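Aminopentol aminotransferase (Sphingopyxis macrogoltabida, PDB 6HBS) transfers the amino group of aminopentol, the hydrolysed form of fumonisin B1, preferably to pyruvate, using pyridoxal 5'-phosphate as cofactor. Local coordinates at residues 84-89 with 292-297; 72-77 with 260-265. All coordinates share one frame; numbering follows the deposited sequence.

Contact 1: residues 84-89 with 292-297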
loop_
_atom_site.group_PDB
_atom_site.type_symbol
_atom_site.label_atom_id
_atom_site.label_comp_id
_atom_site.label_asym_id
_atom_site.label_seq_id
_atom_site.Cartn_x
_atom_site.Cartn_y
_atom_site.Cartn_z
ATOM N N LEU A 84 -16.726 14.945 2.521
ATOM C CA LEU A 84 -17.019 14.888 1.120
ATOM C C LEU A 84 -16.974 13.430 0.650
ATOM O O LEU A 84 -18.015 12.888 0.295
ATOM C CB LEU A 84 -16.068 15.779 0.327
ATOM C CG LEU A 84 -16.169 17.253 0.688
ATOM C CD1 LEU A 84 -15.053 18.057 0.022
ATOM C CD2 LEU A 84 -17.538 17.795 0.295
ATOM N N GLY A 85 -15.781 12.813 0.699
ATOM C CA GLY A 85 -15.585 11.442 0.265
ATOM C C GLY A 85 -14.115 11.057 0.312
ATOM O O GLY A 85 -13.242 11.915 0.307
ATOM N N ASP A 86 -13.870 9.756 0.431
ATOM C CA ASP A 86 -12.533 9.213 0.571
ATOM C C ASP A 86 -12.285 8.230 -0.577
ATOM O O ASP A 86 -11.738 8.612 -1.582
ATOM C CB ASP A 86 -12.322 8.625 1.968
ATOM C CG ASP A 86 -10.879 8.199 2.208
ATOM O OD1 ASP A 86 -10.031 8.662 1.426
ATOM O OD2 ASP A 86 -10.621 7.427 3.186
ATOM N N THR A 87 -12.680 6.974 -0.414
ATOM C CA THR A 87 -12.421 5.951 -1.412
ATOM C C THR A 87 -13.694 5.796 -2.236
ATOM O O THR A 87 -14.673 5.240 -1.747
ATOM C CB THR A 87 -12.027 4.631 -0.759
ATOM O OG1 THR A 87 -10.881 4.844 0.073
ATOM C CG2 THR A 87 -11.764 3.562 -1.794
ATOM N N MET A 88 -13.644 6.297 -3.468
ATOM C CA MET A 88 -14.832 6.451 -4.320
ATOM C C MET A 88 -14.582 5.766 -5.677
ATOM O O MET A 88 -13.454 5.293 -5.978
ATOM C CB MET A 88 -15.141 7.939 -4.491
ATOM C CG MET A 88 -15.334 8.692 -3.202
ATOM S SD MET A 88 -15.800 10.419 -3.549
ATOM C CE MET A 88 -14.215 11.144 -3.966
ATOM N N THR A 89 -15.624 5.726 -6.518
ATOM C CA THR A 89 -15.580 4.999 -7.801
ATOM C C THR A 89 -14.509 5.605 -8.723
ATOM O O THR A 89 -13.971 4.957 -9.630
ATOM C CB THR A 89 -16.994 4.972 -8.394
ATOM O OG1 THR A 89 -17.731 4.091 -7.547
ATOM C CG2 THR A 89 -17.010 4.551 -9.843
ATOM N N ALA A 292 -9.200 10.062 -1.469
ATOM C CA ALA A 292 -9.110 11.498 -1.357
ATOM C C ALA A 292 -8.597 11.973 0.010
ATOM O O ALA A 292 -7.933 12.998 0.054
ATOM C CB ALA A 292 -10.466 12.109 -1.634
ATOM N N VAL A 293 -8.926 11.311 1.118
ATOM C CA VAL A 293 -8.592 11.876 2.439
ATOM C C VAL A 293 -7.063 11.986 2.593
ATOM O O VAL A 293 -6.556 13.019 3.012
ATOM C CB VAL A 293 -9.278 11.137 3.597
ATOM C CG1 VAL A 293 -8.746 11.543 4.985
ATOM C CG2 VAL A 293 -10.795 11.380 3.559
ATOM N N PRO A 294 -6.264 10.952 2.269
ATOM C CA PRO A 294 -4.807 11.084 2.321
ATOM C C PRO A 294 -4.309 12.184 1.381
ATOM O O PRO A 294 -3.343 12.847 1.711
ATOM C CB PRO A 294 -4.297 9.685 1.965
ATOM C CG PRO A 294 -5.441 8.791 2.383
ATOM C CD PRO A 294 -6.683 9.570 2.000
ATOM N N MET A 295 -4.999 12.408 0.250
ATOM C CA MET A 295 -4.613 13.442 -0.659
ATOM C C MET A 295 -4.872 14.837 -0.062
ATOM O O MET A 295 -4.059 15.780 -0.281
ATOM C CB MET A 295 -5.323 13.297 -1.999
ATOM C CG MET A 295 -4.874 12.057 -2.756
ATOM S SD MET A 295 -5.565 12.066 -4.398
ATOM C CE MET A 295 -5.199 10.376 -4.847
ATOM N N ALA A 296 -5.984 14.992 0.655
ATOM C CA ALA A 296 -6.307 16.259 1.333
ATOM C C ALA A 296 -5.258 16.566 2.412
ATOM O O ALA A 296 -4.792 17.729 2.565
ATOM C CB ALA A 296 -7.716 16.191 1.913
ATOM N N ALA A 297 -4.906 15.544 3.190
ATOM C CA ALA A 297 -3.821 15.693 4.173
ATOM C C ALA A 297 -2.494 16.092 3.500
ATOM O O ALA A 297 -1.752 16.932 4.027
ATOM C CB ALA A 297 -3.673 14.439 4.968
#
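The carboxylate of Asp-86 turns one face to Val-293: CB and CG2 of the valine lie over it, with CG2 3.5 Å from Asp-86 CG, and the two side chains cross at about a right angle. Pro-294 CD lies 3.5 Å from Asp-86 OD1. The arrangement ties a loop to the N-terminal end of helix 292-307 in the class-III aminotransferase fold, with a residue far away in sequence accepting bonds from backbone N-H groups there. Val-293 N donates to Asp-86 OD1 at 2.9 Å, nearly straight but descending on the oxygen from above the carboxylate plane, 45° out of it. Alongside, Ala-292 N gives its hydrogen to Asp-86 O, also at 2.9 Å. One residue thus takes two consecutive N-H groups, one through its side chain and one through its main chain. The side chain can do this because its CG stands opposite the backbone N (chi1 -173°), carrying OD1 across to the helix. This helix end would probably stabilise the negative charge of Asp-86. Next along the loop, Thr-87 OG1 is hydrogen-bonded to Ser-291 OG and to Gly-263 O of the second subunit, which puts the join at the dimer interface. Just before Asp-86, the carbonyl of Gly-85 rests against the helix, with its O 3.4 Å from Ala-292 CB.

Contact 2: residues 72-77 with 260-265; sequences SEIEAA and FANGYP
Glu-75 folds back toward Tyr-264 through its second torsion: CG leaves the helix opposite the carbonyl carbon, and the bend at chi2 (-49°) swings the carboxylate to the tyrosine hydroxyl. Tyr-264 makes the matching choice, its ring also set opposite its own carbonyl carbon and reaching toward helix 72-82. Tyr-264 OH donates to Glu-75 OE1 at 2.6 Å, a short bond that meets the oxygen on its syn side, only 19° out of the carboxylate plane. Ring and carboxylate are turned 27° from each other, and Glu-75 OE2 comes to the ring edge, 3.6 Å from Tyr-264 CE1. That second oxygen accepts a hydrogen from a water 2.7 Å from Glu-75 OE2, and the same water accepts from Asn-262 ND2 at 2.9 Å. An alanine in place of Glu-75 would probably leave the Tyr-264 hydroxyl without its acceptor and the water without the carboxylate oxygen it donates to.

Ile-74 CD1 packs on Asn-262 CB at 3.7 Å, the two side chains crossing at about a right angle. The amide of Asn-262 is fastened chiefly elsewhere, through OD1 to Leu-67 N and ND2 to Gly-68 O. Arg-82 of the second subunit packs on both Glu-75 and Tyr-264. The loop's own shape comes from a type I' turn over Ala-261 to Tyr-264, closed by Tyr-264 N to Ala-261 O at 3.1 Å, with Asn-Gly at its centre, the classic pair for this turn; it follows shortly after Lys-258, which lines the cofactor pocket and by similarity is the lysine that carries the cofactor in this class-III aminotransferase.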
loop_
_atom_site.group_PDB
_atom_site.type_symbol
_atom_site.label_atom_id
_atom_site.label_comp_id
_atom_site.label_asym_id
_atom_site.label_seq_id
_atom_site.Cartn_x
_atom_site.Cartn_y
_atom_site.Cartn_z
ATOM N N SER A 72 -3.025 20.119 14.075
ATOM C CA SER A 72 -4.421 20.476 14.051
ATOM C C SER A 72 -4.862 20.965 12.662
ATOM O O SER A 72 -5.999 20.679 12.250
ATOM C CB SER A 72 -4.689 21.508 15.145
ATOM O OG SER A 72 -4.156 22.740 14.711
ATOM N N GLU A 73 -3.978 21.636 11.898
ATOM C CA GLU A 73 -4.309 22.092 10.576
ATOM C C GLU A 73 -4.465 20.910 9.583
ATOM O O GLU A 73 -5.362 20.890 8.733
ATOM C CB GLU A 73 -3.269 23.080 10.087
ATOM C CG GLU A 73 -3.103 24.310 10.984
ATOM C CD GLU A 73 -1.802 25.021 10.644
ATOM O OE1 GLU A 73 -1.850 25.967 9.863
ATOM O OE2 GLU A 73 -0.733 24.567 11.094
ATOM N N ILE A 74 -3.607 19.907 9.683
ATOM C CA ILE A 74 -3.712 18.772 8.781
ATOM C C ILE A 74 -4.961 17.948 9.153
ATOM O O ILE A 74 -5.677 17.502 8.226
ATOM C CB ILE A 74 -2.402 17.964 8.791
ATOM C CG1 ILE A 74 -1.268 18.830 8.224
ATOM C CG2 ILE A 74 -2.559 16.632 8.043
ATOM C CD1 ILE A 74 0.080 18.502 8.776
ATOM N N GLU A 75 -5.248 17.793 10.459
ATOM C CA GLU A 75 -6.395 17.046 10.885
ATOM C C GLU A 75 -7.668 17.781 10.455
ATOM O O GLU A 75 -8.624 17.078 10.072
ATOM C CB GLU A 75 -6.421 16.795 12.393
ATOM C CG GLU A 75 -5.304 15.888 12.863
ATOM C CD GLU A 75 -5.136 14.594 12.066
ATOM O OE1 GLU A 75 -6.161 14.050 11.626
ATOM O OE2 GLU A 75 -3.982 14.156 11.867
ATOM N N ALA A 76 -7.640 19.132 10.452
ATOM C CA ALA A 76 -8.760 19.966 9.914
ATOM C C ALA A 76 -8.974 19.736 8.406
ATOM O O ALA A 76 -10.113 19.614 7.957
ATOM C CB ALA A 76 -8.548 21.433 10.214
ATOM N N ALA A 77 -7.886 19.675 7.629
ATOM C CA ALA A 77 -7.990 19.463 6.196
ATOM C C ALA A 77 -8.536 18.063 5.920
ATOM O O ALA A 77 -9.366 17.911 5.009
ATOM C CB ALA A 77 -6.665 19.681 5.503
ATOM N N PHE A 260 4.856 12.999 3.702
ATOM C CA PHE A 260 4.291 14.175 2.970
ATOM C C PHE A 260 2.775 14.362 3.183
ATOM O O PHE A 260 2.203 15.334 2.694
ATOM C CB PHE A 260 4.704 14.223 1.504
ATOM C CG PHE A 260 4.104 13.223 0.557
ATOM C CD1 PHE A 260 2.817 13.381 0.067
ATOM C CD2 PHE A 260 4.858 12.157 0.097
ATOM C CE1 PHE A 260 2.287 12.457 -0.819
ATOM C CE2 PHE A 260 4.328 11.245 -0.800
ATOM C CZ PHE A 260 3.050 11.403 -1.277
ATOM N N ALA A 261 2.135 13.470 3.936
ATOM C CA ALA A 261 0.772 13.713 4.495
ATOM C C ALA A 261 0.784 13.526 6.019
ATOM O O ALA A 261 -0.245 13.254 6.619
ATOM C CB ALA A 261 -0.220 12.787 3.803
ATOM N N ASN A 262 1.956 13.744 6.644
ATOM C CA ASN A 262 2.154 13.787 8.073
ATOM C C ASN A 262 1.559 12.557 8.787
ATOM O O ASN A 262 1.101 12.655 9.918
ATOM C CB ASN A 262 1.589 15.071 8.708
ATOM C CG ASN A 262 2.170 15.308 10.083
ATOM O OD1 ASN A 262 3.381 15.143 10.247
ATOM N ND2 ASN A 262 1.337 15.674 11.063
ATOM N N GLY A 263 1.605 11.378 8.150
ATOM C CA GLY A 263 1.130 10.143 8.792
ATOM C C GLY A 263 -0.001 9.476 8.015
ATOM O O GLY A 263 -0.217 8.302 8.184
ATOM N N TYR A 264 -0.748 10.238 7.215
ATOM C CA TYR A 264 -1.758 9.637 6.303
ATOM C C TYR A 264 -1.044 8.801 5.229
ATOM O O TYR A 264 0.051 9.136 4.791
ATOM C CB TYR A 264 -2.658 10.733 5.741
ATOM C CG TYR A 264 -3.677 11.229 6.740
ATOM C CD1 TYR A 264 -3.358 12.202 7.666
ATOM C CD2 TYR A 264 -4.950 10.677 6.803
ATOM C CE1 TYR A 264 -4.267 12.636 8.617
ATOM C CE2 TYR A 264 -5.886 11.121 7.724
ATOM C CZ TYR A 264 -5.539 12.105 8.636
ATOM O OH TYR A 264 -6.446 12.522 9.572
ATOM N N PRO A 265 -1.625 7.650 4.803
ATOM C CA PRO A 265 -0.927 6.705 3.927
ATOM C C PRO A 265 -1.054 7.122 2.469
ATOM O O PRO A 265 -2.130 6.956 1.838
ATOM C CB PRO A 265 -1.645 5.389 4.224
ATOM C CG PRO A 265 -3.079 5.822 4.508
ATOM C CD PRO A 265 -2.959 7.171 5.198
HETATM O O HOH W 1 -1.508 15.344 11.716
#

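Helix 292-307 joins the two contacts, whose centres lie 12 Å apart. Where contact 1 holds its N-terminal end, contact 2 packs along its side: Ala-297 CB meets Tyr-264 CD1 at 3.5 Å, and Pro-294 CB lies 3.5 Å from Pro-265 O. Helix 72-82 closes in as well, with Ala-77 O 3.9 Å from Ala-296 CB. Across the dimer, the intersubunit bond from the loop of contact 1 lands on the turn of contact 2 in the other subunit. Neither contact reaches the cofactor: a bound pyridoxal phosphate is about 13 Å from the Pro-294 side chain, and one is about 12 Å from that of Ala-261, which stands about 9 Å from the Lys-258 side chain.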